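Local coordinates for protein DNA polymerase III, beta subunit (Eubacterium rectale, PDB 3T0P) that probably forms a ring-shaped head-to-tail dimer around DNA that tethers DNA polymerases and other proteins to it and so confers processivity, at residues Ala47-Leu52 with Pro196-Gln201; Leu52-Ile57 with Thr231-Arg236; Pro120-Asn125 with His223-Phe228. One frame throughout, in Å; residues are numbered along the deposited sequence. Where two conformers were deposited one is given.

Going from the N terminus, the first segment to take part is in the hairpin of strands 43-48 and 52-58. Its turn is held by contact 1 against the start of helix 197-206, and its second strand pairs in contact 2 with strand 231-236. The two share L52, and their chain loops cross. Contact 3 begins later, at 120-125, and ends on strand 223-228; the chain loop it closes is nested inside that of contact 2 and crosses that of contact 1. Strands 52-58, 231-236 and 223-228 are successive in one antiparallel sheet. Contacts 1 and 2 join the N-terminal and central domains, while contact 3 lays the connecting loop on this sheet.

Contact 1 of 3, residues Ala47-Leu52 with Pro196-Gln201; sequences ANDMEL and PGKTLQ. With ACT (acetate ion), chain T; ACT (acetate ion), chain S.
D49 and K198 reach for each other from opposite directions, joining the turn of a beta hairpin (strands 43-48 and 52-58) to the first turn of helix 197-206, an element of the central domain of the sliding clamp. The lysine leaves the helix with CG anti to its own N and then bends at both chi3 (65°) and chi4 (62°), which curls the ammonium back to the turn. K198 NZ lies 2.8 Å from D49 OD2 in a salt bridge, on the syn side of that oxygen though well out of the carboxylate plane. A second anion, an acetate probably from the crystallisation liquor, also takes a hydrogen bond from K198 NZ, with acetate OXT 2.7 Å away. The other oxygen, D49 OD1, serves the turn itself: it accepts from the backbone N of E51 and of L52, each at 2.9 Å, both coming from the same face of the carboxylate. These two bonds, an Asx turn to E51 and an Asx motif to L52, fix the rotation of the carboxylate and probably present OD2 to the lysine. E51 extends alongside P196, the N-cap residue of the helix, and the two side chains slide past each other with E51 OE2 3.6 Å from P196 CB. E51 OE2 stays 4.2 Å from K198 NZ, beyond a salt bridge, so any attraction there is probably modest. Beneath this polar layer, L52 lies across T199, with its CD1 resting 3.6 Å from OG1 and close to CG2 of the threonine. T199 OG1 is itself hydrogen-bonded to S235 OG on strand 231-236. A further Asx turn completes the hairpin end, where N48 OD1 accepts from M50 N at 3.0 Å, the donor standing well above the carbonyl plane of the amide.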
loop_
_atom_site.group_PDB
_atom_site.type_symbol
_atom_site.label_atom_id
_atom_site.label_comp_id
_atom_site.label_asym_id
_atom_site.label_seq_id
_atom_site.Cartn_x
_atom_site.Cartn_y
_atom_site.Cartn_z
ATOM N N ALA B 47 20.660 15.038 -7.919
ATOM C CA ALA B 47 20.822 14.316 -6.667
ATOM C C ALA B 47 21.969 13.324 -6.828
ATOM O O ALA B 47 22.125 12.713 -7.894
ATOM C CB ALA B 47 19.551 13.626 -6.246
ATOM N N ASN B 48 22.854 13.274 -5.831
ATOM C CA ASN B 48 24.015 12.397 -5.879
ATOM C C ASN B 48 24.300 11.797 -4.518
ATOM O O ASN B 48 24.459 12.541 -3.557
ATOM C CB ASN B 48 25.238 13.166 -6.393
ATOM C CG ASN B 48 26.423 12.294 -6.668
ATOM O OD1 ASN B 48 26.319 11.072 -6.772
ATOM N ND2 ASN B 48 27.584 12.906 -6.797
ATOM N N ASP B 49 24.404 10.458 -4.438
ATOM C CA ASP B 49 24.736 9.768 -3.192
ATOM C C ASP B 49 26.189 9.253 -3.211
ATOM O O ASP B 49 26.581 8.509 -2.311
ATOM C CB ASP B 49 23.750 8.628 -2.909
ATOM C CG ASP B 49 23.798 7.461 -3.876
ATOM O OD1 ASP B 49 24.895 6.950 -4.131
ATOM O OD2 ASP B 49 22.725 7.033 -4.342
HETATM N N MSE B 50 26.985 9.663 -4.236
HETATM C CA MSE B 50 28.403 9.332 -4.493
HETATM C C MSE B 50 28.563 8.015 -5.263
HETATM O O MSE B 50 29.607 7.801 -5.878
HETATM C CB MSE B 50 29.277 9.324 -3.229
HETATM C CG MSE B 50 29.241 10.641 -2.461
HETATM SE SE MSE B 50 29.616 12.243 -3.535
HETATM C CE MSE B 50 31.595 11.993 -3.708
ATOM N N GLU B 51 27.552 7.145 -5.232
ATOM C CA GLU B 51 27.524 5.911 -6.005
ATOM C C GLU B 51 26.618 6.138 -7.232
ATOM O O GLU B 51 26.995 5.827 -8.357
ATOM C CB GLU B 51 27.028 4.727 -5.156
ATOM C CG GLU B 51 26.884 3.437 -5.944
ATOM C CD GLU B 51 26.668 2.191 -5.115
ATOM O OE1 GLU B 51 27.676 1.632 -4.622
ATOM O OE2 GLU B 51 25.499 1.760 -4.978
ATOM N N LEU B 52 25.422 6.669 -6.989
ATOM C CA LEU B 52 24.416 6.926 -8.010
ATOM C C LEU B 52 24.089 8.408 -8.076
ATOM O O LEU B 52 23.764 9.018 -7.064
ATOM C CB LEU B 52 23.167 6.107 -7.678
ATOM C CG LEU B 52 21.980 6.209 -8.601
ATOM C CD1 LEU B 52 22.228 5.428 -9.872
ATOM C CD2 LEU B 52 20.724 5.661 -7.909
ATOM N N PRO B 196 25.898 -1.890 -9.653
ATOM C CA PRO B 196 25.294 -2.049 -8.318
ATOM C C PRO B 196 23.788 -2.327 -8.384
ATOM O O PRO B 196 23.112 -1.811 -9.274
ATOM C CB PRO B 196 25.558 -0.691 -7.648
ATOM C CG PRO B 196 26.765 -0.161 -8.353
ATOM C CD PRO B 196 26.619 -0.603 -9.766
ATOM N N GLY B 197 23.297 -3.167 -7.470
ATOM C CA GLY B 197 21.893 -3.545 -7.388
ATOM C C GLY B 197 20.993 -2.357 -7.169
ATOM O O GLY B 197 19.974 -2.219 -7.854
ATOM N N LYS B 198 21.401 -1.453 -6.250
ATOM C CA LYS B 198 20.647 -0.232 -5.955
ATOM C C LYS B 198 20.438 0.634 -7.226
ATOM O O LYS B 198 19.378 1.206 -7.382
ATOM C CB LYS B 198 21.344 0.582 -4.865
ATOM C CG LYS B 198 20.483 1.729 -4.308
ATOM C CD LYS B 198 21.175 2.473 -3.136
ATOM C CE LYS B 198 22.463 3.220 -3.493
ATOM N NZ LYS B 198 22.255 4.304 -4.499
ATOM N N THR B 199 21.436 0.716 -8.125
ATOM C CA THR B 199 21.325 1.500 -9.365
ATOM C C THR B 199 20.188 0.991 -10.234
ATOM O O THR B 199 19.389 1.777 -10.716
ATOM C CB THR B 199 22.638 1.452 -10.124
ATOM O OG1 THR B 199 23.592 2.181 -9.359
ATOM C CG2 THR B 199 22.515 2.009 -11.549
ATOM N N LEU B 200 20.140 -0.320 -10.422
ATOM C CA LEU B 200 19.129 -1.025 -11.198
ATOM C C LEU B 200 17.775 -0.944 -10.542
ATOM O O LEU B 200 16.804 -0.720 -11.256
ATOM C CB LEU B 200 19.551 -2.476 -11.438
ATOM C CG LEU B 200 20.884 -2.605 -12.196
ATOM C CD1 LEU B 200 21.281 -4.038 -12.302
ATOM C CD2 LEU B 200 20.821 -1.958 -13.584
ATOM N N GLN B 201 17.701 -1.037 -9.203
ATOM C CA GLN B 201 16.419 -0.901 -8.489
ATOM C C GLN B 201 15.861 0.517 -8.636
ATOM O O GLN B 201 14.680 0.674 -8.937
ATOM C CB GLN B 201 16.577 -1.229 -7.002
ATOM C CG GLN B 201 16.696 -2.704 -6.694
ATOM C CD GLN B 201 17.193 -2.969 -5.285
ATOM O OE1 GLN B 201 17.837 -2.125 -4.634
ATOM N NE2 GLN B 201 16.958 -4.181 -4.798
HETATM C C ACT T . 19.524 5.786 -3.105
HETATM O O ACT T . 18.349 5.950 -2.815
HETATM O OXT ACT T . 19.810 5.389 -4.230
HETATM C CH3 ACT T . 20.570 6.032 -2.038
HETATM C C ACT S . 28.296 9.432 -9.230
HETATM O O ACT S . 28.707 10.278 -8.427
HETATM O OXT ACT S . 27.142 9.474 -9.531
HETATM C CH3 ACT S . 29.176 8.393 -9.872
#

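Contact 2 of 3, residues Leu52-Ile57 with Thr231-Arg236; sequences LGIETI and TTVVSR. With EDO (1,2-ethanediol), chain X.
An antiparallel strand pair forms the seam of the eight-stranded sheet of this clamp, where strand 52-58 of the N-terminal domain pairs with strand 231-236 of the central domain, G53 opposite V234 and E55 opposite T232. Across the short segments the strand axes run 168° apart and approach to 4.7 Å. The G53-V234 and E55-T232 pairs are both hydrogen-bonded. G53 N reaches V234 O at 2.8 Å with an N-H...O angle of 174°, and V234 N returns an equally short and straight bond to G53 O. The E55 and T232 pair repeats the pattern, E55 N to T232 O at 3.0 Å and T232 N to E55 O at 2.9 Å. CA atoms of L52, I54, T231 and V233 add CA-H...O contacts to the carbonyls of the hydrogen-bonded pairs.

One face carries L52, I54 and T56 with T231, V233 and S235, and its L52 and V233 end is covered by helix 197-206. There the CD1 branch of L52 crosses over CG1 of V233 at 3.7 Å, while I54 stands beside V233 with the same outward direction, its CG1 near CG2 of the valine. The CG2 methyl of I54 also meets that of T231. The opposite face bears E55, whose side chain also touches K44 and M46 of strand 43-48, and T232; a bound ethanediol, probably from the crystallisation liquor, lies between them, hydrogen-bonded to T232 OG1 and weakly to E55 OE1.

Besides its link to T199, S235 OG bonds to R236 O. At the far end T56, with OG1 anti to its backbone N (chi1 -156°), places that oxygen in a hydrogen bond with T231 OG1, 3.0 Å away. The same T56 OG1 also hydrogen-bonds to N230 O.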
loop_
_atom_site.group_PDB
_atom_site.type_symbol
_atom_site.label_atom_id
_atom_site.label_comp_id
_atom_site.label_asym_id
_atom_site.label_seq_id
_atom_site.Cartn_x
_atom_site.Cartn_y
_atom_site.Cartn_z
ATOM N N LEU B 52 25.422 6.669 -6.989
ATOM C CA LEU B 52 24.416 6.926 -8.010
ATOM C C LEU B 52 24.089 8.408 -8.076
ATOM O O LEU B 52 23.764 9.018 -7.064
ATOM C CB LEU B 52 23.167 6.107 -7.678
ATOM C CG LEU B 52 21.980 6.209 -8.601
ATOM C CD1 LEU B 52 22.228 5.428 -9.872
ATOM C CD2 LEU B 52 20.724 5.661 -7.909
ATOM N N GLY B 53 24.183 8.955 -9.282
ATOM C CA GLY B 53 23.861 10.332 -9.617
ATOM C C GLY B 53 22.718 10.391 -10.611
ATOM O O GLY B 53 22.676 9.609 -11.563
ATOM N N ILE B 54 21.742 11.267 -10.367
ATOM C CA ILE B 54 20.631 11.464 -11.290
ATOM C C ILE B 54 20.548 12.962 -11.544
ATOM O O ILE B 54 20.571 13.778 -10.619
ATOM C CB ILE B 54 19.259 10.833 -10.897
ATOM C CG1 ILE B 54 19.392 9.342 -10.537
ATOM C CG2 ILE B 54 18.240 11.005 -12.043
ATOM C CD1 ILE B 54 18.140 8.722 -9.947
ATOM N N GLU B 55 20.400 13.295 -12.816
ATOM C CA GLU B 55 20.340 14.632 -13.379
ATOM C C GLU B 55 19.167 14.720 -14.318
ATOM O O GLU B 55 18.933 13.803 -15.105
ATOM C CB GLU B 55 21.629 14.820 -14.165
ATOM C CG GLU B 55 22.152 16.222 -14.325
ATOM C CD GLU B 55 23.465 16.122 -15.071
ATOM O OE1 GLU B 55 23.430 15.847 -16.294
ATOM O OE2 GLU B 55 24.525 16.181 -14.410
ATOM N N THR B 56 18.439 15.822 -14.270
ATOM C CA THR B 56 17.289 16.000 -15.142
ATOM C C THR B 56 17.172 17.490 -15.488
ATOM O O THR B 56 17.583 18.359 -14.699
ATOM C CB THR B 56 16.025 15.355 -14.512
ATOM O OG1 THR B 56 15.080 15.035 -15.529
ATOM C CG2 THR B 56 15.388 16.202 -13.432
ATOM N N ILE B 57 16.708 17.774 -16.717
ATOM C CA ILE B 57 16.552 19.139 -17.209
ATOM C C ILE B 57 15.091 19.524 -17.078
ATOM O O ILE B 57 14.209 18.765 -17.503
ATOM C CB ILE B 57 17.087 19.331 -18.653
ATOM C CG1 ILE B 57 18.614 19.026 -18.762
ATOM C CG2 ILE B 57 16.762 20.730 -19.218
ATOM C CD1 ILE B 57 19.588 20.031 -18.060
ATOM N N THR B 231 16.598 12.845 -18.795
ATOM C CA THR B 231 17.288 12.332 -17.622
ATOM C C THR B 231 18.571 11.601 -17.966
ATOM O O THR B 231 18.666 10.924 -18.983
ATOM C CB THR B 231 16.312 11.399 -16.877
ATOM O OG1 THR B 231 15.172 12.178 -16.531
ATOM C CG2 THR B 231 16.888 10.801 -15.601
ATOM N N THR B 232 19.560 11.755 -17.085
ATOM C CA THR B 232 20.859 11.093 -17.123
ATOM C C THR B 232 21.068 10.451 -15.766
ATOM O O THR B 232 20.950 11.102 -14.730
ATOM C CB THR B 232 21.982 12.068 -17.498
ATOM O OG1 THR B 232 21.649 12.684 -18.735
ATOM C CG2 THR B 232 23.319 11.374 -17.668
ATOM N N VAL B 233 21.332 9.168 -15.779
ATOM C CA VAL B 233 21.643 8.391 -14.601
ATOM C C VAL B 233 23.077 7.991 -14.748
ATOM O O VAL B 233 23.458 7.476 -15.809
ATOM C CB VAL B 233 20.699 7.188 -14.420
ATOM C CG1 VAL B 233 21.175 6.303 -13.284
ATOM C CG2 VAL B 233 19.263 7.646 -14.173
ATOM N N VAL B 234 23.900 8.298 -13.723
ATOM C CA VAL B 234 25.315 7.934 -13.689
ATOM C C VAL B 234 25.600 7.071 -12.453
ATOM O O VAL B 234 25.219 7.429 -11.345
ATOM C CB VAL B 234 26.226 9.172 -13.750
ATOM C CG1 VAL B 234 27.703 8.753 -13.780
ATOM C CG2 VAL B 234 25.883 10.033 -14.961
ATOM N N SER B 235 26.259 5.937 -12.644
ATOM C CA SER B 235 26.557 5.048 -11.534
ATOM C C SER B 235 27.960 4.538 -11.595
ATOM O O SER B 235 28.472 4.242 -12.678
ATOM C CB SER B 235 25.584 3.873 -11.520
ATOM O OG SER B 235 25.889 2.893 -10.539
ATOM N N ARG B 236 28.595 4.401 -10.413
ATOM C CA ARG B 236 29.897 3.751 -10.276
ATOM C C ARG B 236 29.706 2.271 -10.568
ATOM O O ARG B 236 28.592 1.783 -10.455
ATOM C CB ARG B 236 30.448 3.932 -8.870
ATOM C CG ARG B 236 30.943 5.339 -8.518
ATOM C CD ARG B 236 31.890 5.335 -7.309
ATOM N NE ARG B 236 31.480 4.385 -6.262
ATOM C CZ ARG B 236 31.161 4.715 -5.011
ATOM N NH1 ARG B 236 31.237 5.980 -4.608
ATOM N NH2 ARG B 236 30.784 3.779 -4.148
HETATM C C1 EDO X . 20.383 15.883 -20.230
HETATM O O1 EDO X . 19.586 14.705 -20.014
HETATM C C2 EDO X . 21.290 16.157 -19.032
HETATM O O2 EDO X . 20.582 15.913 -17.809
#

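Contact 3 of 3, residues Pro120-Asn125 with His223-Phe228; sequences PYVERN and HIVFEF
The apolar part of this contact is V122 packing against H223 and V225. The two valines slide past each other in opposite directions, V122 CG1 lying 3.9 Å from V225 CG2. The CG2 branch of V122 sits over one face of the H223 imidazole, 4.0 Å from its CG, and CG1 touches the histidine CB. P120 meets the same ring obliquely, its CG 4.0 Å from H223 CE1.

The polar part is a salt bridge from R124, described for one of its two conformers and so less certain. Its extended chain carries the guanidinium to E227, whose OE2 lies at the guanidinium edge, in plane, 3.2 Å from R124 NH2; a weak bond from NE reaches the same oxygen. The two planes are turned 61° apart, and OE2 is approached from above the carboxylate plane. R124 crosses V225 at about a right angle, with R124 NH2 3.5 Å from V225 CG1.

The loop linking strand 104-109 to strand 127-131 thus packs on the sliding clamp's antiparallel sheet that includes strands 52-58, 231-236 and 223-228, touching T220 and Y218 of strand 214-220 and T232 and V234, while F226 points to the other side, toward helix 197-206.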
loop_
_atom_site.group_PDB
_atom_site.type_symbol
_atom_site.label_atom_id
_atom_site.label_comp_id
_atom_site.label_asym_id
_atom_site.label_seq_id
_atom_site.Cartn_x
_atom_site.Cartn_y
_atom_site.Cartn_z
ATOM N N PRO B 120 30.319 13.285 -11.767
ATOM C CA PRO B 120 31.546 13.484 -12.554
ATOM C C PRO B 120 31.295 13.438 -14.057
ATOM O O PRO B 120 30.296 12.863 -14.510
ATOM C CB PRO B 120 32.427 12.308 -12.129
ATOM C CG PRO B 120 31.459 11.256 -11.698
ATOM C CD PRO B 120 30.363 12.007 -11.025
ATOM N N TYR B 121 32.205 14.045 -14.825
ATOM C CA TYR B 121 32.177 13.956 -16.270
ATOM C C TYR B 121 32.559 12.515 -16.640
ATOM O O TYR B 121 33.489 11.946 -16.050
ATOM C CB TYR B 121 33.155 14.967 -16.905
ATOM C CG TYR B 121 33.473 14.664 -18.354
ATOM C CD1 TYR B 121 32.602 15.040 -19.375
ATOM C CD2 TYR B 121 34.615 13.948 -18.701
ATOM C CE1 TYR B 121 32.871 14.729 -20.706
ATOM C CE2 TYR B 121 34.898 13.636 -20.031
ATOM C CZ TYR B 121 34.029 14.041 -21.032
ATOM O OH TYR B 121 34.303 13.737 -22.346
ATOM N N VAL B 122 31.816 11.918 -17.577
ATOM C CA VAL B 122 32.071 10.550 -18.034
ATOM C C VAL B 122 32.179 10.619 -19.546
ATOM O O VAL B 122 31.238 11.082 -20.206
ATOM C CB VAL B 122 31.012 9.502 -17.563
ATOM C CG1 VAL B 122 31.389 8.094 -18.017
ATOM C CG2 VAL B 122 30.821 9.534 -16.052
ATOM N N GLU B 123 33.322 10.183 -20.090
ATOM C CA GLU B 123 33.526 10.197 -21.533
ATOM C C GLU B 123 32.560 9.221 -22.203
ATOM O O GLU B 123 32.420 8.082 -21.766
ATOM C CB GLU B 123 34.978 9.903 -21.925
ATOM C CG GLU B 123 35.277 10.413 -23.328
ATOM C CD GLU B 123 36.724 10.370 -23.778
ATOM O OE1 GLU B 123 37.488 11.290 -23.405
ATOM O OE2 GLU B 123 37.072 9.464 -24.569
ATOM N N ARG B 124 31.853 9.701 -23.230
ATOM C CA ARG B 124 30.877 8.913 -23.966
ATOM C C ARG B 124 31.525 8.318 -25.198
ATOM O O ARG B 124 31.770 9.020 -26.184
ATOM C CB ARG B 124 29.657 9.763 -24.334
ATOM C CG ARG B 124 28.659 9.890 -23.200
ATOM C CD ARG B 124 27.905 11.203 -23.278
ATOM N NE ARG B 124 26.785 11.272 -22.336
ATOM C CZ ARG B 124 26.899 11.520 -21.033
ATOM N NH1 ARG B 124 28.097 11.677 -20.481
ATOM N NH2 ARG B 124 25.819 11.593 -20.269
ATOM N N ASN B 125 31.833 7.023 -25.125
ATOM C CA ASN B 125 32.431 6.313 -26.228
ATOM C C ASN B 125 31.306 5.614 -26.969
ATOM O O ASN B 125 30.384 6.277 -27.470
ATOM C CB ASN B 125 33.533 5.356 -25.728
ATOM C CG ASN B 125 34.631 6.061 -24.957
ATOM O OD1 ASN B 125 35.108 7.146 -25.340
ATOM N ND2 ASN B 125 35.030 5.469 -23.834
ATOM N N HIS B 223 32.408 3.678 -14.761
ATOM C CA HIS B 223 31.053 4.213 -14.754
ATOM C C HIS B 223 30.141 3.644 -15.838
ATOM O O HIS B 223 30.590 3.196 -16.894
ATOM C CB HIS B 223 31.106 5.738 -14.918
ATOM C CG HIS B 223 31.823 6.427 -13.799
ATOM N ND1 HIS B 223 31.164 6.797 -12.643
ATOM C CD2 HIS B 223 33.132 6.731 -13.669
ATOM C CE1 HIS B 223 32.085 7.338 -11.862
ATOM N NE2 HIS B 223 33.282 7.316 -12.439
ATOM N N ILE B 224 28.842 3.659 -15.539
ATOM C CA ILE B 224 27.773 3.317 -16.463
ATOM C C ILE B 224 26.846 4.537 -16.485
ATOM O O ILE B 224 26.578 5.116 -15.436
ATOM C CB ILE B 224 27.047 1.988 -16.168
ATOM C CG1 ILE B 224 26.040 1.649 -17.304
ATOM C CG2 ILE B 224 26.390 1.969 -14.762
ATOM C CD1 ILE B 224 25.627 0.124 -17.374
ATOM N N VAL B 225 26.418 4.949 -17.680
ATOM C CA VAL B 225 25.529 6.090 -17.910
ATOM C C VAL B 225 24.304 5.596 -18.686
ATOM O O VAL B 225 24.440 4.871 -19.665
ATOM C CB VAL B 225 26.268 7.248 -18.651
ATOM C CG1 VAL B 225 25.335 8.429 -18.940
ATOM C CG2 VAL B 225 27.515 7.702 -17.881
ATOM N N PHE B 226 23.114 5.959 -18.209
ATOM C CA PHE B 226 21.825 5.686 -18.827
ATOM C C PHE B 226 21.195 7.003 -19.198
ATOM O O PHE B 226 21.072 7.858 -18.333
ATOM C CB PHE B 226 20.882 4.938 -17.860
ATOM C CG PHE B 226 21.381 3.624 -17.339
ATOM C CD1 PHE B 226 22.180 3.566 -16.199
ATOM C CD2 PHE B 226 21.001 2.432 -17.942
ATOM C CE1 PHE B 226 22.628 2.341 -15.709
ATOM C CE2 PHE B 226 21.444 1.215 -17.445
ATOM C CZ PHE B 226 22.263 1.180 -16.338
ATOM N N GLU B 227 20.813 7.188 -20.467
ATOM C CA GLU B 227 20.100 8.394 -20.902
ATOM C C GLU B 227 18.751 8.013 -21.458
ATOM O O GLU B 227 18.659 7.094 -22.252
ATOM C CB GLU B 227 20.848 9.201 -21.961
ATOM C CG GLU B 227 22.329 9.384 -21.754
ATOM C CD GLU B 227 22.839 10.370 -22.781
ATOM O OE1 GLU B 227 22.590 10.148 -23.987
ATOM O OE2 GLU B 227 23.345 11.436 -22.369
ATOM N N PHE B 228 17.724 8.715 -21.050
ATOM C CA PHE B 228 16.358 8.507 -21.492
ATOM C C PHE B 228 15.592 9.777 -21.208
ATOM O O PHE B 228 15.768 10.366 -20.141
ATOM C CB PHE B 228 15.714 7.265 -20.817
ATOM C CG PHE B 228 15.626 7.327 -19.315
ATOM C CD1 PHE B 228 16.749 7.091 -18.523
ATOM C CD2 PHE B 228 14.426 7.659 -18.685
ATOM C CE1 PHE B 228 16.673 7.178 -17.128
ATOM C CE2 PHE B 228 14.348 7.729 -17.285
ATOM C CZ PHE B 228 15.468 7.477 -16.514
#